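Local coordinates for uncharacterized protein (Arthrobacter sp., PDB 3KOP) that is of unknown function but adopts a cyclophilin-like fold built on an antiparallel beta-sheet, at residues F[43-57]-F[73-87]. Residues are numbered along the deposited sequence; the frame is centred on the assembly and turned at random.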
loop_
_atom_site.group_PDB
_atom_site.type_symbol
_atom_site.label_atom_id
_atom_site.label_comp_id
_atom_site.label_asym_id
_atom_site.label_seq_id
_atom_site.Cartn_x
_atom_site.Cartn_y
_atom_site.Cartn_z
ATOM N N VAL F 43 -19.029 -19.707 -1.767
ATOM C CA VAL F 43 -17.819 -19.127 -1.161
ATOM C C VAL F 43 -18.074 -18.122 -0.027
ATOM O O VAL F 43 -17.158 -17.787 0.712
ATOM C CB VAL F 43 -16.904 -18.503 -2.266
ATOM C CG1 VAL F 43 -16.489 -19.576 -3.281
ATOM C CG2 VAL F 43 -17.582 -17.296 -2.953
ATOM N N ALA F 44 -19.295 -17.603 0.092
ATOM C CA ALA F 44 -19.674 -16.677 1.171
ATOM C C ALA F 44 -20.985 -17.185 1.814
ATOM O O ALA F 44 -21.988 -16.438 1.841
ATOM C CB ALA F 44 -19.918 -15.247 0.634
ATOM N N PRO F 45 -20.994 -18.440 2.318
ATOM C CA PRO F 45 -22.256 -18.997 2.860
ATOM C C PRO F 45 -22.770 -18.241 4.046
ATOM O O PRO F 45 -23.985 -18.040 4.153
ATOM C CB PRO F 45 -21.872 -20.427 3.263
ATOM C CG PRO F 45 -20.353 -20.395 3.448
ATOM C CD PRO F 45 -19.903 -19.432 2.362
ATOM N N ARG F 46 -21.884 -17.840 4.971
ATOM C CA ARG F 46 -22.350 -17.166 6.177
ATOM C C ARG F 46 -22.941 -15.777 5.860
ATOM O O ARG F 46 -23.979 -15.390 6.390
ATOM C CB ARG F 46 -21.249 -17.054 7.222
ATOM C CG ARG F 46 -20.690 -18.394 7.700
ATOM C CD ARG F 46 -19.884 -18.228 8.979
ATOM N NE ARG F 46 -18.798 -17.248 8.840
ATOM C CZ ARG F 46 -17.580 -17.531 8.351
ATOM N NH1 ARG F 46 -17.297 -18.757 7.921
ATOM N NH2 ARG F 46 -16.640 -16.592 8.287
ATOM N N THR F 47 -22.247 -15.007 5.035
ATOM C CA THR F 47 -22.705 -13.653 4.714
ATOM C C THR F 47 -23.972 -13.698 3.850
ATOM O O THR F 47 -24.879 -12.875 4.028
ATOM C CB THR F 47 -21.591 -12.867 3.960
ATOM O OG1 THR F 47 -20.357 -12.999 4.672
ATOM C CG2 THR F 47 -21.950 -11.418 3.788
ATOM N N SER F 48 -24.034 -14.660 2.918
ATOM C CA SER F 48 -25.197 -14.794 2.040
ATOM C C SER F 48 -26.444 -15.098 2.868
ATOM O O SER F 48 -27.501 -14.493 2.658
ATOM C CB SER F 48 -24.995 -15.877 0.992
ATOM O OG SER F 48 -23.925 -15.556 0.104
ATOM N N LYS F 49 -26.295 -16.003 3.838
ATOM C CA LYS F 49 -27.407 -16.332 4.742
ATOM C C LYS F 49 -27.826 -15.140 5.579
ATOM O O LYS F 49 -29.038 -14.873 5.721
ATOM C CB LYS F 49 -27.015 -17.496 5.665
ATOM C CG LYS F 49 -28.050 -17.795 6.773
ATOM C CD LYS F 49 -27.724 -19.091 7.477
ATOM C CE LYS F 49 -28.634 -19.285 8.713
ATOM N NZ LYS F 49 -30.119 -19.167 8.368
ATOM N N ALA F 50 -26.839 -14.456 6.172
ATOM C CA ALA F 50 -27.106 -13.337 7.091
ATOM C C ALA F 50 -27.906 -12.270 6.354
ATOM O O ALA F 50 -28.907 -11.734 6.891
ATOM C CB ALA F 50 -25.813 -12.728 7.670
ATOM N N VAL F 51 -27.488 -11.976 5.128
ATOM C CA VAL F 51 -28.214 -11.007 4.311
ATOM C C VAL F 51 -29.607 -11.531 3.859
ATOM O O VAL F 51 -30.630 -10.881 4.096
ATOM C CB VAL F 51 -27.375 -10.556 3.126
ATOM C CG1 VAL F 51 -28.179 -9.648 2.171
ATOM C CG2 VAL F 51 -26.084 -9.822 3.638
ATOM N N TRP F 52 -29.656 -12.705 3.229
ATOM C CA TRP F 52 -30.929 -13.287 2.774
ATOM C C TRP F 52 -31.978 -13.270 3.885
ATOM O O TRP F 52 -33.119 -12.825 3.691
ATOM C CB TRP F 52 -30.746 -14.723 2.290
ATOM C CG TRP F 52 -32.064 -15.343 1.808
ATOM C CD1 TRP F 52 -32.988 -16.037 2.560
ATOM C CD2 TRP F 52 -32.610 -15.263 0.482
ATOM N NE1 TRP F 52 -34.064 -16.386 1.781
ATOM C CE2 TRP F 52 -33.858 -15.937 0.500
ATOM C CE3 TRP F 52 -32.152 -14.714 -0.725
ATOM C CZ2 TRP F 52 -34.647 -16.083 -0.654
ATOM C CZ3 TRP F 52 -32.948 -14.827 -1.859
ATOM C CH2 TRP F 52 -34.176 -15.520 -1.822
ATOM N N ASP F 53 -31.595 -13.797 5.038
ATOM C CA ASP F 53 -32.504 -13.935 6.183
ATOM C C ASP F 53 -33.152 -12.608 6.584
ATOM O O ASP F 53 -34.293 -12.580 7.017
ATOM C CB ASP F 53 -31.779 -14.548 7.395
ATOM C CG ASP F 53 -31.476 -16.036 7.225
ATOM O OD1 ASP F 53 -31.806 -16.612 6.169
ATOM O OD2 ASP F 53 -30.880 -16.628 8.152
ATOM N N ALA F 54 -32.422 -11.509 6.397
ATOM C CA ALA F 54 -32.856 -10.186 6.876
ATOM C C ALA F 54 -33.487 -9.307 5.823
ATOM O O ALA F 54 -33.954 -8.208 6.145
ATOM C CB ALA F 54 -31.667 -9.455 7.522
ATOM N N LEU F 55 -33.565 -9.771 4.575
ATOM C CA LEU F 55 -34.137 -8.939 3.521
ATOM C C LEU F 55 -35.649 -8.783 3.707
ATOM O O LEU F 55 -36.327 -9.702 4.205
ATOM C CB LEU F 55 -33.831 -9.509 2.152
ATOM C CG LEU F 55 -32.348 -9.595 1.775
ATOM C CD1 LEU F 55 -32.212 -10.265 0.389
ATOM C CD2 LEU F 55 -31.629 -8.243 1.839
ATOM N N PRO F 56 -36.180 -7.636 3.280
ATOM C CA PRO F 56 -35.413 -6.590 2.581
ATOM C C PRO F 56 -34.610 -5.669 3.506
ATOM O O PRO F 56 -34.925 -5.565 4.688
ATOM C CB PRO F 56 -36.510 -5.786 1.884
ATOM C CG PRO F 56 -37.689 -5.931 2.770
ATOM C CD PRO F 56 -37.616 -7.322 3.307
ATOM N N GLN F 57 -33.588 -5.021 2.952
ATOM C CA GLN F 57 -32.831 -3.971 3.634
ATOM C C GLN F 57 -32.747 -2.771 2.706
ATOM O O GLN F 57 -32.371 -2.866 1.508
ATOM C CB GLN F 57 -31.433 -4.439 4.025
ATOM C CG GLN F 57 -31.429 -5.525 5.076
ATOM C CD GLN F 57 -31.859 -5.014 6.444
ATOM O OE1 GLN F 57 -31.423 -3.957 6.870
ATOM N NE2 GLN F 57 -32.664 -5.804 7.159
ATOM N N ASN F 73 -25.334 1.530 1.179
ATOM C CA ASN F 73 -26.199 2.021 2.221
ATOM C C ASN F 73 -25.626 1.553 3.546
ATOM O O ASN F 73 -24.668 0.759 3.579
ATOM C CB ASN F 73 -27.679 1.617 1.985
ATOM C CG ASN F 73 -27.969 0.120 2.173
ATOM O OD1 ASN F 73 -27.172 -0.616 2.736
ATOM N ND2 ASN F 73 -29.136 -0.327 1.682
ATOM N N LEU F 74 -26.202 2.071 4.628
ATOM C CA LEU F 74 -25.794 1.732 5.984
ATOM C C LEU F 74 -27.055 1.384 6.777
ATOM O O LEU F 74 -27.993 2.167 6.819
ATOM C CB LEU F 74 -25.090 2.916 6.639
ATOM C CG LEU F 74 -23.810 3.464 6.002
ATOM C CD1 LEU F 74 -23.354 4.726 6.732
ATOM C CD2 LEU F 74 -22.700 2.403 5.964
ATOM N N VAL F 75 -27.073 0.212 7.392
ATOM C CA VAL F 75 -28.224 -0.243 8.153
ATOM C C VAL F 75 -27.764 -0.781 9.518
ATOM O O VAL F 75 -26.615 -1.231 9.655
ATOM C CB VAL F 75 -29.002 -1.340 7.388
ATOM C CG1 VAL F 75 -29.529 -0.789 6.002
ATOM C CG2 VAL F 75 -28.171 -2.619 7.231
ATOM N N PRO F 76 -28.654 -0.750 10.520
ATOM C CA PRO F 76 -28.320 -1.407 11.773
ATOM C C PRO F 76 -28.038 -2.895 11.548
ATOM O O PRO F 76 -28.644 -3.516 10.655
ATOM C CB PRO F 76 -29.587 -1.223 12.629
ATOM C CG PRO F 76 -30.389 -0.174 11.943
ATOM C CD PRO F 76 -30.031 -0.206 10.520
ATOM N N ALA F 77 -27.140 -3.461 12.357
ATOM C CA ALA F 77 -26.873 -4.901 12.300
ATOM C C ALA F 77 -28.191 -5.697 12.408
ATOM O O ALA F 77 -29.117 -5.307 13.136
ATOM C CB ALA F 77 -25.931 -5.311 13.393
ATOM N N PHE F 78 -28.276 -6.779 11.647
ATOM C CA PHE F 78 -29.519 -7.558 11.565
ATOM C C PHE F 78 -29.294 -9.037 11.858
ATOM O O PHE F 78 -30.230 -9.719 12.171
ATOM C CB PHE F 78 -30.176 -7.380 10.176
ATOM C CG PHE F 78 -29.175 -7.421 9.006
ATOM C CD1 PHE F 78 -28.625 -8.630 8.586
ATOM C CD2 PHE F 78 -28.763 -6.253 8.388
ATOM C CE1 PHE F 78 -27.718 -8.680 7.525
ATOM C CE2 PHE F 78 -27.841 -6.285 7.310
ATOM C CZ PHE F 78 -27.325 -7.490 6.887
ATOM N N ALA F 79 -28.066 -9.524 11.753
ATOM C CA ALA F 79 -27.787 -10.947 11.938
ATOM C C ALA F 79 -27.640 -11.243 13.420
ATOM O O ALA F 79 -27.107 -10.435 14.143
ATOM C CB ALA F 79 -26.510 -11.352 11.223
ATOM N N PRO F 80 -28.030 -12.440 13.857
ATOM C CA PRO F 80 -27.829 -12.739 15.278
ATOM C C PRO F 80 -26.351 -12.694 15.648
ATOM O O PRO F 80 -26.007 -12.277 16.725
ATOM C CB PRO F 80 -28.400 -14.147 15.437
ATOM C CG PRO F 80 -29.352 -14.316 14.288
ATOM C CD PRO F 80 -28.772 -13.499 13.155
ATOM N N LYS F 81 -25.481 -13.124 14.749
ATOM C CA LYS F 81 -24.065 -12.815 14.883
ATOM C C LYS F 81 -23.429 -12.486 13.544
ATOM O O LYS F 81 -23.779 -13.049 12.502
ATOM C CB LYS F 81 -23.285 -13.928 15.589
ATOM C CG LYS F 81 -23.214 -15.260 14.890
ATOM C CD LYS F 81 -22.198 -16.198 15.574
ATOM C CE LYS F 81 -20.797 -15.570 15.635
ATOM N NZ LYS F 81 -19.676 -16.571 15.780
ATOM N N GLU F 82 -22.488 -11.563 13.589
ATOM C CA GLU F 82 -21.822 -11.118 12.394
ATOM C C GLU F 82 -21.080 -12.271 11.767
ATOM O O GLU F 82 -20.596 -13.164 12.454
ATOM C CB GLU F 82 -20.891 -9.947 12.701
ATOM C CG GLU F 82 -21.622 -8.688 13.056
ATOM C CD GLU F 82 -22.575 -8.237 11.992
ATOM O OE1 GLU F 82 -22.131 -7.941 10.856
ATOM O OE2 GLU F 82 -23.796 -8.164 12.289
ATOM N N PRO F 83 -20.991 -12.271 10.437
ATOM C CA PRO F 83 -20.373 -13.394 9.754
ATOM C C PRO F 83 -18.865 -13.487 9.942
ATOM O O PRO F 83 -18.299 -14.552 9.743
ATOM C CB PRO F 83 -20.726 -13.150 8.268
ATOM C CG PRO F 83 -20.990 -11.731 8.151
ATOM C CD PRO F 83 -21.532 -11.273 9.503
ATOM N N GLY F 84 -18.221 -12.379 10.303
ATOM C CA GLY F 84 -16.769 -12.307 10.284
ATOM C C GLY F 84 -16.202 -12.302 8.876
ATOM O O GLY F 84 -16.949 -12.348 7.892
ATOM N N ALA F 85 -14.881 -12.273 8.787
ATOM C CA ALA F 85 -14.190 -12.211 7.471
ATOM C C ALA F 85 -14.550 -13.441 6.627
ATOM O O ALA F 85 -14.403 -14.580 7.062
ATOM C CB ALA F 85 -12.661 -12.085 7.632
ATOM N N GLU F 86 -15.057 -13.197 5.422
ATOM C CA GLU F 86 -15.456 -14.293 4.523
ATOM C C GLU F 86 -15.357 -13.810 3.080
ATOM O O GLU F 86 -15.985 -12.788 2.727
ATOM C CB GLU F 86 -16.904 -14.722 4.835
ATOM C CG GLU F 86 -17.291 -16.076 4.263
ATOM C CD GLU F 86 -18.783 -16.442 4.465
ATOM O OE1 GLU F 86 -19.652 -15.559 4.322
ATOM O OE2 GLU F 86 -19.057 -17.630 4.733
ATOM N N ASN F 87 -14.600 -14.533 2.248
ATOM C CA ASN F 87 -14.425 -14.209 0.843
ATOM C C ASN F 87 -14.078 -12.737 0.627
ATOM O O ASN F 87 -14.660 -12.068 -0.241
ATOM C CB ASN F 87 -15.700 -14.550 0.063
ATOM C CG ASN F 87 -15.469 -14.714 -1.415
ATOM O OD1 ASN F 87 -14.510 -15.353 -1.828
ATOM N ND2 ASN F 87 -16.388 -14.198 -2.232
HETATM O O HOH W 1 -31.041 -3.492 9.583
#
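Glu86 reaches the first turn of helix 45-54 with its carboxylate. CG stands anti to the backbone N (chi1 -164°) and the chain runs on extended, which carries both oxygens to amides that a helix start leaves without backbone acceptors. Glu86 OE2 accepts Arg46 N at 2.8 Å and its OE1 accepts Thr47 N at 2.7 Å, each through the syn lone pair. Thr47 OG1 adds a third bond, meeting Glu86 OE1 on its anti side at 2.7 Å. An alanine replacing Glu86 would probably leave both amides without their acceptor and the Arg46 guanidinium without its carboxylate neighbour. Arg46 holds Pro83 O side-on, NE at 2.9 Å and NH2 at 3.0 Å from that one oxygen, while Glu86 OE2 sits over one guanidinium face in a long, purely electrostatic salt bridge. Arg46 NH1 also bonds Asn105 of a second subunit. In this cyclophilin-like fold the segment after strand 70-76 runs alongside the helix, which rests on Phe152 and Tyr99 of the sheet. Small alanines admit the loop, Ala50 CB meeting Ala79 CB at 3.9 Å. Phe78, with CG between its backbone N and carbonyl carbon (chi1 42°), meets Ala54 CB obliquely, 3.3 Å from Phe78 CD1, and Val51 CG2 at CZ. Gln57 bends back, NE2 bonding Ala54 O at 2.9 Å, while a water links its OE1 to Pro76 O.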